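Local coordinates for protein C-type lectin domain family 4, member b1 (Mus musculus, PDB 6LFJ) that binds mannose-type carbohydrate through a calcium ion and, as an immune receptor of dendritic cells, may help to regulate immune reactivity, at residues A[101-106]-A[119-124]; A[93-98]-A[115-120]; A[36-41]-A[127-132]; A[44-49]-A[80-85]. All coordinates share one frame; numbering follows the deposited sequence. Where two conformers were deposited one is given.

Contact 1. Residues A[101-106]-A[119-124]; sequences EKCVTV and ISCNLK. With CA (calcium ion), chain C; MAN (alpha-D-mannopyranose), chain G.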
loop_
_atom_site.group_PDB
_atom_site.type_symbol
_atom_site.label_atom_id
_atom_site.label_comp_id
_atom_site.label_asym_id
_atom_site.label_seq_id
_atom_site.Cartn_x
_atom_site.Cartn_y
_atom_site.Cartn_z
ATOM N N GLU A 101 19.060 -13.263 -8.391
ATOM C CA GLU A 101 18.669 -12.958 -6.987
ATOM C C GLU A 101 17.256 -12.349 -6.994
ATOM O O GLU A 101 17.119 -11.158 -7.351
ATOM C CB GLU A 101 19.717 -12.038 -6.345
ATOM C CG GLU A 101 21.057 -12.722 -6.096
ATOM C CD GLU A 101 22.129 -11.836 -5.466
ATOM O OE1 GLU A 101 22.182 -10.629 -5.812
ATOM O OE2 GLU A 101 22.904 -12.342 -4.610
ATOM N N LYS A 102 16.238 -13.138 -6.629
ATOM C CA LYS A 102 14.818 -12.760 -6.856
ATOM C C LYS A 102 14.140 -12.305 -5.556
ATOM O O LYS A 102 12.989 -11.846 -5.642
ATOM C CB LYS A 102 14.060 -13.926 -7.496
ATOM C CG LYS A 102 14.577 -14.379 -8.859
ATOM C CD LYS A 102 14.442 -13.313 -9.923
ATOM C CE LYS A 102 14.575 -13.832 -11.333
ATOM N NZ LYS A 102 14.846 -12.729 -12.281
ATOM N N CYS A 103 14.800 -12.424 -4.403
ATOM C CA CYS A 103 14.239 -12.006 -3.092
ATOM C C CYS A 103 15.090 -10.878 -2.502
ATOM O O CYS A 103 16.200 -10.615 -3.013
ATOM C CB CYS A 103 14.109 -13.203 -2.165
ATOM S SG CYS A 103 12.768 -14.304 -2.683
ATOM N N VAL A 104 14.559 -10.180 -1.503
ATOM C CA VAL A 104 15.198 -8.938 -0.991
ATOM C C VAL A 104 15.335 -9.042 0.522
ATOM O O VAL A 104 14.372 -9.458 1.195
ATOM C CB VAL A 104 14.422 -7.686 -1.414
ATOM C CG1 VAL A 104 15.070 -6.404 -0.917
ATOM C CG2 VAL A 104 14.258 -7.651 -2.921
ATOM N N THR A 105 16.514 -8.676 1.008
ATOM C CA THR A 105 16.805 -8.548 2.453
ATOM C C THR A 105 17.127 -7.096 2.755
ATOM O O THR A 105 17.486 -6.353 1.797
ATOM C CB THR A 105 18.020 -9.365 2.884
ATOM O OG1 THR A 105 19.103 -9.005 2.023
ATOM C CG2 THR A 105 17.733 -10.842 2.827
ATOM N N VAL A 106 16.963 -6.713 4.015
ATOM C CA VAL A 106 17.436 -5.412 4.531
ATOM C C VAL A 106 18.547 -5.745 5.529
ATOM O O VAL A 106 18.372 -6.656 6.385
ATOM C CB VAL A 106 16.296 -4.561 5.119
ATOM C CG1 VAL A 106 15.559 -5.245 6.258
ATOM C CG2 VAL A 106 16.796 -3.193 5.545
ATOM N N ILE A 119 18.897 -11.072 -3.052
ATOM C CA ILE A 119 19.604 -12.333 -2.678
ATOM C C ILE A 119 18.787 -13.530 -3.146
ATOM O O ILE A 119 17.622 -13.362 -3.527
ATOM C CB ILE A 119 19.894 -12.460 -1.170
ATOM C CG1 ILE A 119 18.620 -12.494 -0.321
ATOM C CG2 ILE A 119 20.865 -11.390 -0.698
ATOM C CD1 ILE A 119 18.828 -13.217 1.000
ATOM N N SER A 120 19.427 -14.690 -3.144
ATOM C CA SER A 120 18.789 -15.986 -3.455
ATOM C C SER A 120 17.649 -16.210 -2.459
ATOM O O SER A 120 17.886 -16.126 -1.234
ATOM C CB SER A 120 19.794 -17.100 -3.422
ATOM O OG SER A 120 19.132 -18.346 -3.262
ATOM N N CYS A 121 16.453 -16.477 -2.977
ATOM C CA CYS A 121 15.236 -16.783 -2.186
ATOM C C CYS A 121 15.468 -17.987 -1.263
ATOM O O CYS A 121 14.780 -18.072 -0.225
ATOM C CB CYS A 121 14.066 -17.034 -3.129
ATOM S SG CYS A 121 13.616 -15.555 -4.076
ATOM N N ASN A 122 16.411 -18.871 -1.596
ATOM C CA ASN A 122 16.631 -20.148 -0.856
ATOM C C ASN A 122 17.595 -19.975 0.321
ATOM O O ASN A 122 17.635 -20.876 1.140
ATOM C CB ASN A 122 17.134 -21.255 -1.777
ATOM C CG ASN A 122 16.119 -21.569 -2.851
ATOM O OD1 ASN A 122 16.476 -21.854 -3.988
ATOM N ND2 ASN A 122 14.846 -21.493 -2.504
ATOM N N LEU A 123 18.354 -18.885 0.400
ATOM C CA LEU A 123 19.228 -18.612 1.571
ATOM C C LEU A 123 18.362 -18.377 2.803
ATOM O O LEU A 123 17.302 -17.762 2.679
ATOM C CB LEU A 123 20.096 -17.385 1.299
ATOM C CG LEU A 123 21.208 -17.584 0.271
ATOM C CD1 LEU A 123 22.007 -16.300 0.113
ATOM C CD2 LEU A 123 22.122 -18.755 0.633
ATOM N N LYS A 124 18.813 -18.850 3.955
ATOM C CA LYS A 124 18.074 -18.679 5.226
ATOM C C LYS A 124 18.448 -17.312 5.806
ATOM O O LYS A 124 19.625 -16.942 5.810
ATOM C CB LYS A 124 18.370 -19.849 6.163
ATOM C CG LYS A 124 17.862 -21.192 5.660
ATOM C CD LYS A 124 18.102 -22.330 6.623
ATOM C CE LYS A 124 17.722 -23.673 6.040
ATOM N NZ LYS A 124 18.003 -24.771 6.995
HETATM CA CA CA C . 22.572 -8.583 -4.494
HETATM C C1 MAN G . 27.044 -11.044 -1.826
HETATM C C2 MAN G . 25.521 -11.226 -1.999
HETATM C C3 MAN G . 25.003 -10.284 -3.096
HETATM C C4 MAN G . 25.404 -8.876 -2.808
HETATM C C5 MAN G . 26.912 -8.776 -2.609
HETATM C C6 MAN G . 27.262 -7.416 -1.992
HETATM O O2 MAN G . 24.848 -10.969 -0.784
HETATM O O3 MAN G . 23.619 -10.376 -3.160
HETATM O O4 MAN G . 25.065 -8.067 -3.916
HETATM O O5 MAN G . 27.373 -9.672 -1.601
HETATM O O6 MAN G . 28.659 -7.196 -2.131
HETATM O O HOH W 1 22.350 -14.557 -3.227
HETATM O O HOH W 2 16.380 -16.258 -6.066
#
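The sugar-binding calcium site of the C-type lectin domain reaches into this contact, where Glu101 lies against Ile119 and Cys103 is joined to Cys121. Glu101 CB comes within 3.5 Å of Ile119 N. CG passes over the backbone of Ile119, and the chain runs on extended (chi2 180°). This carries the carboxylate beyond Ile119 to the metal. Glu101 OE1 binds the calcium ion at 2.5 Å. Glu101 OE2 sits 2.5 Å from O3 of the mannose, which is itself a calcium ligand. The same OE2 accepts a hydrogen bond from a water that also accepts one from Ser120 N, so the carboxylate is tied to the other segment. Glu95, Ser97, Asn117 and Asp118 are further ligands of the ion.

Strands 103-109 and 113-119 are antiparallel neighbours in the sheet of the lectin fold, and Cys103 and Ile119 form a hydrogen-bonded pair. Ile119 N donates to Cys103 O at 2.7 Å. In return Cys103 N donates to Ile119 O at 3.1 Å. Just past this pair the chain enters a type I turn, Ser120 to Leu123. The disulfide Cys103 SG to Cys121 SG (2.1 Å, chi3 96°) pins that turn to the strand. A second water accepts from both Lys102 N and Cys121 N.

Contact 2. Residues A[93-98]-A[115-120]; sequences NGEPSS and GWNDIS. With CA (calcium ion), chain C; MAN (alpha-D-mannopyranose), chain G.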
loop_
_atom_site.group_PDB
_atom_site.type_symbol
_atom_site.label_atom_id
_atom_site.label_comp_id
_atom_site.label_asym_id
_atom_site.label_seq_id
_atom_site.Cartn_x
_atom_site.Cartn_y
_atom_site.Cartn_z
ATOM N N ASN A 93 24.034 0.784 -2.264
ATOM C CA ASN A 93 24.842 1.127 -3.460
ATOM C C ASN A 93 25.254 -0.195 -4.138
ATOM O O ASN A 93 25.672 -1.140 -3.421
ATOM C CB ASN A 93 25.989 2.066 -3.078
ATOM C CG ASN A 93 25.517 3.444 -2.654
ATOM O OD1 ASN A 93 24.490 3.938 -3.119
ATOM N ND2 ASN A 93 26.265 4.084 -1.775
ATOM N N GLY A 94 25.083 -0.277 -5.459
ATOM C CA GLY A 94 25.435 -1.478 -6.246
ATOM C C GLY A 94 24.346 -2.541 -6.200
ATOM O O GLY A 94 24.570 -3.637 -6.737
ATOM N N GLU A 95 23.211 -2.259 -5.559
ATOM C CA GLU A 95 22.053 -3.194 -5.526
ATOM C C GLU A 95 20.885 -2.552 -6.268
ATOM O O GLU A 95 20.770 -1.333 -6.322
ATOM C CB GLU A 95 21.656 -3.559 -4.095
ATOM C CG GLU A 95 22.807 -4.099 -3.258
ATOM C CD GLU A 95 23.471 -5.373 -3.755
ATOM O OE1 GLU A 95 22.852 -6.102 -4.534
ATOM O OE2 GLU A 95 24.607 -5.653 -3.322
ATOM N N PRO A 96 19.987 -3.340 -6.897
ATOM C CA PRO A 96 20.150 -4.783 -7.057
ATOM C C PRO A 96 21.332 -5.159 -7.948
ATOM O O PRO A 96 21.723 -4.362 -8.767
ATOM C CB PRO A 96 18.883 -5.234 -7.791
ATOM C CG PRO A 96 17.907 -4.117 -7.616
ATOM C CD PRO A 96 18.723 -2.857 -7.470
ATOM N N SER A 97 21.828 -6.383 -7.805
ATOM C CA SER A 97 23.129 -6.797 -8.378
ATOM C C SER A 97 22.977 -7.923 -9.397
ATOM O O SER A 97 23.912 -8.081 -10.163
ATOM C CB SER A 97 24.077 -7.202 -7.285
ATOM O OG SER A 97 23.645 -8.409 -6.656
ATOM N N SER A 98 21.897 -8.711 -9.390
ATOM C CA SER A 98 21.870 -9.983 -10.163
ATOM C C SER A 98 20.448 -10.453 -10.502
ATOM O O SER A 98 19.640 -10.662 -9.582
ATOM C CB SER A 98 22.619 -11.040 -9.401
ATOM O OG SER A 98 22.402 -12.314 -9.981
ATOM N N GLY A 115 19.935 -0.791 4.286
ATOM C CA GLY A 115 19.611 -0.767 2.858
ATOM C C GLY A 115 19.237 -2.152 2.384
ATOM O O GLY A 115 19.471 -3.133 3.147
ATOM N N TRP A 116 18.666 -2.215 1.179
ATOM C CA TRP A 116 18.150 -3.459 0.581
ATOM C C TRP A 116 19.218 -4.110 -0.282
ATOM O O TRP A 116 20.043 -3.404 -0.904
ATOM C CB TRP A 116 16.904 -3.206 -0.252
ATOM C CG TRP A 116 15.771 -2.522 0.443
ATOM C CD1 TRP A 116 15.568 -2.287 1.771
ATOM C CD2 TRP A 116 14.605 -2.032 -0.227
ATOM N NE1 TRP A 116 14.361 -1.658 1.966
ATOM C CE2 TRP A 116 13.748 -1.494 0.755
ATOM C CE3 TRP A 116 14.223 -1.980 -1.571
ATOM C CZ2 TRP A 116 12.522 -0.922 0.426
ATOM C CZ3 TRP A 116 13.007 -1.418 -1.893
ATOM C CH2 TRP A 116 12.178 -0.882 -0.908
ATOM N N ASN A 117 19.147 -5.430 -0.335
ATOM C CA ASN A 117 20.032 -6.279 -1.159
ATOM C C ASN A 117 19.181 -7.383 -1.790
ATOM O O ASN A 117 18.447 -8.069 -1.056
ATOM C CB ASN A 117 21.160 -6.873 -0.318
ATOM C CG ASN A 117 22.042 -7.798 -1.130
ATOM O OD1 ASN A 117 22.235 -7.553 -2.322
ATOM N ND2 ASN A 117 22.576 -8.842 -0.501
ATOM N N ASP A 118 19.281 -7.565 -3.102
ATOM C CA ASP A 118 18.683 -8.752 -3.757
ATOM C C ASP A 118 19.545 -9.966 -3.406
ATOM O O ASP A 118 20.794 -9.852 -3.426
ATOM C CB ASP A 118 18.480 -8.552 -5.256
ATOM C CG ASP A 118 19.721 -8.259 -6.067
ATOM O OD1 ASP A 118 20.705 -7.763 -5.490
ATOM O OD2 ASP A 118 19.679 -8.501 -7.292
ATOM N N ILE A 119 18.897 -11.072 -3.052
ATOM C CA ILE A 119 19.604 -12.333 -2.678
ATOM C C ILE A 119 18.787 -13.530 -3.146
ATOM O O ILE A 119 17.622 -13.362 -3.527
ATOM C CB ILE A 119 19.894 -12.460 -1.170
ATOM C CG1 ILE A 119 18.620 -12.494 -0.321
ATOM C CG2 ILE A 119 20.865 -11.390 -0.698
ATOM C CD1 ILE A 119 18.828 -13.217 1.000
ATOM N N SER A 120 19.427 -14.690 -3.144
ATOM C CA SER A 120 18.789 -15.986 -3.455
ATOM C C SER A 120 17.649 -16.210 -2.459
ATOM O O SER A 120 17.886 -16.126 -1.234
ATOM C CB SER A 120 19.794 -17.100 -3.422
ATOM O OG SER A 120 19.132 -18.346 -3.262
HETATM CA CA CA C . 22.572 -8.583 -4.494
HETATM C C1 MAN G . 27.044 -11.044 -1.826
HETATM C C2 MAN G . 25.521 -11.226 -1.999
HETATM C C3 MAN G . 25.003 -10.284 -3.096
HETATM C C4 MAN G . 25.404 -8.876 -2.808
HETATM C C5 MAN G . 26.912 -8.776 -2.609
HETATM C C6 MAN G . 27.262 -7.416 -1.992
HETATM O O2 MAN G . 24.848 -10.969 -0.784
HETATM O O3 MAN G . 23.619 -10.376 -3.160
HETATM O O4 MAN G . 25.065 -8.067 -3.916
HETATM O O5 MAN G . 27.373 -9.672 -1.601
HETATM O O6 MAN G . 28.659 -7.196 -2.131
#
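Glu95, Ser97, Asn117 and Asp118 meet at one calcium ion, two from each segment. Glu95 OE1 binds it at 2.5 Å and Ser97 OG at 2.4 Å. Asp118 binds twice, through OD1 at 2.3 Å and through its backbone O. Asn117 is a further ligand, and Glu101 completes the protein side. O3 and O4 of the mannose fill two more places, so the sugar is held directly by the metal. Glu95 OE2 lies 2.5 Å from O4 of that mannose. The Glu95 chain is bent at chi2 (-61°), which turns its carboxylate back toward the ion.

These residues fit two hallmarks of calcium-dependent lectins. One is a Glu-Pro-Ser version of the Glu-Pro-Asn motif, with a cis peptide before Pro96. The other is the Trp-Asn-Asp sequence 116-118 near the end of strand 113-119. Backbone N-H groups of the loop hold the Asp118 carboxylate. Ser97 N donates to Asp118 OD1 at 2.9 Å, from the syn side but 25° out of the carboxylate plane. Ser98 N donates to the syn lone pair of Asp118 OD2 at 3.1 Å. Pro96 CB approaches Asp118 OD2 to 3.4 Å.

In the second shell Arg74 makes a salt bridge to Asp118 OD2, which probably offsets part of the negative charge gathered at the metal. Farther out, Trp116 turns its ring away from the loop. Its NE1 is hydrogen-bonded to Gln51, and the ring meets Trp91 edge-to-face.

Contact 3. Residues A[36-41]-A[127-132]; sequences SRMGAH and SVCQMK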
loop_
_atom_site.group_PDB
_atom_site.type_symbol
_atom_site.label_atom_id
_atom_site.label_comp_id
_atom_site.label_asym_id
_atom_site.label_seq_id
_atom_site.Cartn_x
_atom_site.Cartn_y
_atom_site.Cartn_z
ATOM N N SER A 36 2.356 -15.460 7.664
ATOM C CA SER A 36 0.975 -15.799 7.245
ATOM C C SER A 36 0.252 -16.527 8.383
ATOM O O SER A 36 -0.938 -16.235 8.616
ATOM C CB SER A 36 1.013 -16.591 5.986
ATOM O OG SER A 36 -0.290 -16.877 5.587
ATOM N N ARG A 37 0.965 -17.395 9.101
ATOM C CA ARG A 37 0.445 -18.161 10.269
ATOM C C ARG A 37 0.059 -17.193 11.400
ATOM O O ARG A 37 -0.713 -17.601 12.290
ATOM C CB ARG A 37 1.483 -19.157 10.800
ATOM C CG ARG A 37 1.843 -20.310 9.867
ATOM C CD ARG A 37 0.683 -21.058 9.212
ATOM N NE ARG A 37 -0.371 -20.189 8.704
ATOM C CZ ARG A 37 -1.327 -20.546 7.857
ATOM N NH1 ARG A 37 -1.385 -21.778 7.384
ATOM N NH2 ARG A 37 -2.230 -19.656 7.488
ATOM N N MET A 38 0.575 -15.954 11.373
ATOM C CA MET A 38 0.262 -14.908 12.386
ATOM C C MET A 38 -0.784 -13.923 11.857
ATOM O O MET A 38 -1.149 -12.992 12.602
ATOM C CB MET A 38 1.537 -14.173 12.793
ATOM C CG MET A 38 2.399 -15.060 13.657
ATOM S SD MET A 38 3.872 -14.262 14.323
ATOM C CE MET A 38 4.772 -13.854 12.833
ATOM N N GLY A 39 -1.285 -14.137 10.644
ATOM C CA GLY A 39 -2.245 -13.220 9.986
ATOM C C GLY A 39 -1.533 -12.000 9.426
ATOM O O GLY A 39 -2.150 -10.935 9.313
ATOM N N ALA A 40 -0.251 -12.154 9.099
ATOM C CA ALA A 40 0.650 -11.058 8.700
ATOM C C ALA A 40 1.312 -11.415 7.376
ATOM O O ALA A 40 1.029 -12.496 6.805
ATOM C CB ALA A 40 1.673 -10.828 9.797
ATOM N N HIS A 41 2.165 -10.509 6.918
ATOM C CA HIS A 41 2.959 -10.570 5.660
ATOM C C HIS A 41 4.392 -10.132 5.980
ATOM O O HIS A 41 4.543 -9.308 6.901
ATOM C CB HIS A 41 2.404 -9.599 4.598
ATOM C CG HIS A 41 1.263 -10.092 3.768
ATOM N ND1 HIS A 41 1.363 -11.187 2.936
ATOM C CD2 HIS A 41 0.019 -9.595 3.582
ATOM C CE1 HIS A 41 0.216 -11.370 2.307
ATOM N NE2 HIS A 41 -0.622 -10.403 2.681
ATOM N N SER A 127 13.614 -12.383 9.450
ATOM C CA SER A 127 12.488 -11.753 8.731
ATOM C C SER A 127 11.786 -10.763 9.649
ATOM O O SER A 127 12.068 -10.755 10.856
ATOM C CB SER A 127 11.546 -12.804 8.213
ATOM O OG SER A 127 11.073 -13.626 9.269
ATOM N N VAL A 128 10.920 -9.943 9.066
ATOM C CA VAL A 128 10.060 -9.032 9.853
ATOM C C VAL A 128 8.684 -9.020 9.188
ATOM O O VAL A 128 8.591 -9.072 7.950
ATOM C CB VAL A 128 10.754 -7.671 10.083
ATOM C CG1 VAL A 128 11.470 -7.147 8.875
ATOM C CG2 VAL A 128 9.859 -6.621 10.701
ATOM N N CYS A 129 7.665 -9.131 10.029
ATOM C CA CYS A 129 6.253 -9.312 9.645
ATOM C C CYS A 129 5.502 -8.020 9.965
ATOM O O CYS A 129 5.888 -7.339 10.927
ATOM C CB CYS A 129 5.630 -10.471 10.412
ATOM S SG CYS A 129 6.431 -12.075 10.150
ATOM N N GLN A 130 4.451 -7.726 9.195
ATOM C CA GLN A 130 3.538 -6.602 9.480
ATOM C C GLN A 130 2.104 -7.061 9.247
ATOM O O GLN A 130 1.888 -7.982 8.418
ATOM C CB GLN A 130 3.887 -5.374 8.640
ATOM C CG GLN A 130 3.147 -5.315 7.329
ATOM C CD GLN A 130 3.500 -4.120 6.488
ATOM O OE1 GLN A 130 4.658 -3.768 6.323
ATOM N NE2 GLN A 130 2.481 -3.518 5.910
ATOM N N MET A 131 1.171 -6.412 9.939
ATOM C CA MET A 131 -0.284 -6.579 9.711
ATOM C C MET A 131 -0.950 -5.225 9.935
ATOM O O MET A 131 -0.290 -4.337 10.497
ATOM C CB MET A 131 -0.888 -7.617 10.662
ATOM C CG MET A 131 -0.710 -7.285 12.137
ATOM S SD MET A 131 -1.622 -8.374 13.278
ATOM C CE MET A 131 -0.730 -9.898 13.028
ATOM N N LYS A 132 -2.207 -5.076 9.521
ATOM C CA LYS A 132 -3.014 -3.886 9.878
ATOM C C LYS A 132 -3.317 -3.903 11.384
ATOM O O LYS A 132 -3.464 -4.986 11.962
ATOM C CB LYS A 132 -4.302 -3.861 9.058
ATOM C CG LYS A 132 -4.116 -3.630 7.565
ATOM C CD LYS A 132 -5.452 -3.482 6.852
ATOM C CE LYS A 132 -5.362 -2.890 5.461
ATOM N NZ LYS A 132 -4.848 -3.877 4.488
#
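His41 and Gln130 form the tight centre of this contact. They are an antiparallel hydrogen-bonded pair. His41 N donates to Gln130 O at 3.0 Å, and Gln130 N donates to His41 O at 2.8 Å. Cys129 CA adds a CA-H...O contact to His41 O at 3.2 Å. Beside this pair the buried Ala40 lays its CB on Gln130 O. Ala40 CB is also 4.0 Å from Cys129 CB.

On the more exposed side the segments share no backbone bonds, and two partly exposed methionines make the contact. Met38 stretches out through chi2 (-175°) and bends at chi3, which brings CE to 3.6 Å from Cys129 SG. Met131 CE reaches back toward Met38 O and sits 4.1 Å from Ala40 CB. Gly39 lies exposed at the turn. With positive phi, it closes helix 28-37 in a Schellman motif, and its N donates to Ser36 O.

In one conformer of His41, ND1 is hydrogen-bonded to Glu32 of helix 28-37. The buried Gln130 accepts through OE1 from Val44 N. The disulfide of Cys129 to Cys35 ties strand 126-132 to helix 28-37. Short strand 41-42 pairs with strand 126-132, which also pairs with strands 15-18 and 64-70.

Contact 4. Residues A[44-49]-A[80-85]; sequences VIHSQE and DQTPYE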
loop_
_atom_site.group_PDB
_atom_site.type_symbol
_atom_site.label_atom_id
_atom_site.label_comp_id
_atom_site.label_asym_id
_atom_site.label_seq_id
_atom_site.Cartn_x
_atom_site.Cartn_y
_atom_site.Cartn_z
ATOM N N VAL A 44 6.153 -4.619 3.969
ATOM C CA VAL A 44 5.928 -3.914 2.685
ATOM C C VAL A 44 6.254 -2.447 2.951
ATOM O O VAL A 44 5.499 -1.797 3.684
ATOM C CB VAL A 44 4.488 -4.141 2.206
ATOM C CG1 VAL A 44 4.179 -3.290 0.986
ATOM C CG2 VAL A 44 4.243 -5.620 1.941
ATOM N N ILE A 45 7.400 -1.998 2.448
ATOM C CA ILE A 45 8.052 -0.731 2.876
ATOM C C ILE A 45 7.799 0.324 1.804
ATOM O O ILE A 45 8.529 0.338 0.798
ATOM C CB ILE A 45 9.553 -0.954 3.152
ATOM C CG1 ILE A 45 9.776 -2.159 4.070
ATOM C CG2 ILE A 45 10.167 0.320 3.705
ATOM C CD1 ILE A 45 11.222 -2.407 4.457
ATOM N N HIS A 46 6.822 1.198 2.052
ATOM C CA HIS A 46 6.338 2.183 1.061
ATOM C C HIS A 46 6.995 3.553 1.260
ATOM O O HIS A 46 6.963 4.326 0.294
ATOM C CB HIS A 46 4.804 2.233 1.076
ATOM C CG HIS A 46 4.187 1.123 0.294
ATOM N ND1 HIS A 46 4.586 0.835 -0.989
ATOM C CD2 HIS A 46 3.214 0.236 0.604
ATOM C CE1 HIS A 46 3.868 -0.185 -1.446
ATOM N NE2 HIS A 46 3.025 -0.581 -0.483
ATOM N N SER A 47 7.620 3.829 2.408
ATOM C CA SER A 47 8.068 5.199 2.780
ATOM C C SER A 47 9.395 5.163 3.540
ATOM O O SER A 47 9.702 4.136 4.129
ATOM C CB SER A 47 7.019 5.882 3.614
ATOM O OG SER A 47 6.882 5.242 4.876
ATOM N N GLN A 48 10.103 6.293 3.560
ATOM C CA GLN A 48 11.279 6.539 4.441
ATOM C C GLN A 48 10.912 6.262 5.910
ATOM O O GLN A 48 11.712 5.625 6.627
ATOM C CB GLN A 48 11.763 7.975 4.254
ATOM C CG GLN A 48 13.012 8.297 5.063
ATOM C CD GLN A 48 14.226 7.661 4.440
ATOM O OE1 GLN A 48 14.616 8.013 3.331
ATOM N NE2 GLN A 48 14.825 6.718 5.148
ATOM N N GLU A 49 9.745 6.728 6.347
ATOM C CA GLU A 49 9.263 6.556 7.741
ATOM C C GLU A 49 9.182 5.058 8.075
ATOM O O GLU A 49 9.645 4.666 9.173
ATOM C CB GLU A 49 7.937 7.299 7.898
ATOM C CG GLU A 49 8.076 8.807 7.753
ATOM C CD GLU A 49 7.992 9.421 6.361
ATOM O OE1 GLU A 49 7.824 8.694 5.352
ATOM O OE2 GLU A 49 8.106 10.653 6.296
ATOM N N ASP A 80 1.861 -7.975 -0.758
ATOM C CA ASP A 80 0.424 -7.578 -0.672
ATOM C C ASP A 80 -0.034 -6.980 -2.015
ATOM O O ASP A 80 -1.166 -6.495 -2.091
ATOM C CB ASP A 80 0.158 -6.642 0.513
ATOM C CG ASP A 80 0.757 -5.256 0.355
ATOM O OD1 ASP A 80 1.421 -5.018 -0.677
ATOM O OD2 ASP A 80 0.559 -4.425 1.261
ATOM N N GLN A 81 0.837 -6.976 -3.021
ATOM C CA GLN A 81 0.543 -6.572 -4.425
ATOM C C GLN A 81 0.279 -5.063 -4.549
ATOM O O GLN A 81 -0.097 -4.640 -5.642
ATOM C CB GLN A 81 -0.620 -7.399 -4.959
ATOM C CG GLN A 81 -0.349 -8.897 -4.905
ATOM C CD GLN A 81 -1.390 -9.616 -5.722
ATOM O OE1 GLN A 81 -2.546 -9.731 -5.319
ATOM N NE2 GLN A 81 -0.990 -10.060 -6.903
ATOM N N THR A 82 0.529 -4.273 -3.500
ATOM C CA THR A 82 0.441 -2.796 -3.556
ATOM C C THR A 82 1.566 -2.290 -4.451
ATOM O O THR A 82 2.587 -2.964 -4.609
ATOM C CB THR A 82 0.414 -2.203 -2.143
ATOM O OG1 THR A 82 1.591 -2.603 -1.435
ATOM C CG2 THR A 82 -0.838 -2.613 -1.388
ATOM N N PRO A 83 1.390 -1.119 -5.110
ATOM C CA PRO A 83 2.340 -0.634 -6.104
ATOM C C PRO A 83 3.773 -0.505 -5.579
ATOM O O PRO A 83 3.967 -0.010 -4.486
ATOM C CB PRO A 83 1.822 0.755 -6.484
ATOM C CG PRO A 83 0.342 0.696 -6.173
ATOM C CD PRO A 83 0.226 -0.231 -4.984
ATOM N N TYR A 84 4.720 -0.961 -6.399
ATOM C CA TYR A 84 6.172 -0.753 -6.221
ATOM C C TYR A 84 6.546 0.557 -6.911
ATOM O O TYR A 84 6.261 0.702 -8.105
ATOM C CB TYR A 84 6.969 -1.916 -6.815
ATOM C CG TYR A 84 8.464 -1.723 -6.782
ATOM C CD1 TYR A 84 9.179 -1.896 -5.609
ATOM C CD2 TYR A 84 9.173 -1.386 -7.925
ATOM C CE1 TYR A 84 10.553 -1.735 -5.565
ATOM C CE2 TYR A 84 10.549 -1.214 -7.898
ATOM C CZ TYR A 84 11.243 -1.399 -6.715
ATOM O OH TYR A 84 12.601 -1.249 -6.672
ATOM N N GLU A 85 7.201 1.451 -6.180
ATOM C CA GLU A 85 7.610 2.787 -6.672
ATOM C C GLU A 85 9.129 2.868 -6.618
ATOM O O GLU A 85 9.651 3.006 -5.499
ATOM C CB GLU A 85 6.995 3.861 -5.781
ATOM C CG GLU A 85 5.495 3.757 -5.644
ATOM C CD GLU A 85 4.979 4.840 -4.720
ATOM O OE1 GLU A 85 4.943 5.982 -5.158
ATOM O OE2 GLU A 85 4.680 4.538 -3.560
HETATM O O HOH W 3 5.943 2.942 -2.230
#
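His46 and Thr82 make the direct hydrogen bond between the segments. His46 NE2 donates to Thr82 OG1 at 2.7 Å, and the hydroxyl oxygen lies in the imidazole plane. With chi1 at -81° the ring leans across to the other segment. Thr82 OG1 in turn donates to Asp80 OD1 at 2.5 Å. Thr82 N also donates to Asp80 OD1, at 3.1 Å from above the carboxylate plane. Two bonds thus grip this oxygen, and a chain of hydrogen bonds runs from histidine to hydroxyl to carboxylate. Donating to Asp80 probably makes the hydroxyl oxygen a better acceptor for His46 NE2 and fixes its rotation.

Water provides a second link. One molecule donates to His46 O and lies 2.8 Å from His46 ND1. Its bond to Glu85 OE2 is modelled unusually short.

A close approach of another kind lies at the ring edge, where the carbon His46 CE1 comes to 3.0 Å from the carbonyl oxygen Pro83 O. Trp78 meets the His46 ring edge-to-face.

Among the van der Waals contacts, Val44 puts CG1 3.6 Å from Thr82 OG1 and CG2 3.8 Å from Asp80 CG.

The outer flank faces the second subunit. There Asn29 of that subunit donates to Pro83 O and Glu85 OE2, and Asn122 of that subunit donates to Glu85 OE1.

Within the C-type lectin domain, two local motifs frame the contact: an Asx turn of Asp80 OD1 with Thr82 N after strand 76-78, and the Ser47 N-cap of helix 48-56.

How the contacts relate
From the N terminus, contact 3 opens first, at the end of helix 28-37, and closes last, at strand 126-132. It therefore encloses the other three. Contact 4 lies inside it and closes first, joining the start of helix 48-56 to the loop after strand 76-78. It touches contact 3 where His41 packs on Asp80. Contacts 2 and 1 come after contact 4 has closed, and their spans cross. Contact 2 joins the 93-98 loop to strand 113-119. Contact 1 joins the start of strand 103-109 to the end of strand 113-119 and the turn after it. The two share Ile119 and Ser120. Trp116 packs on Ile45, linking contact 2 to contact 4.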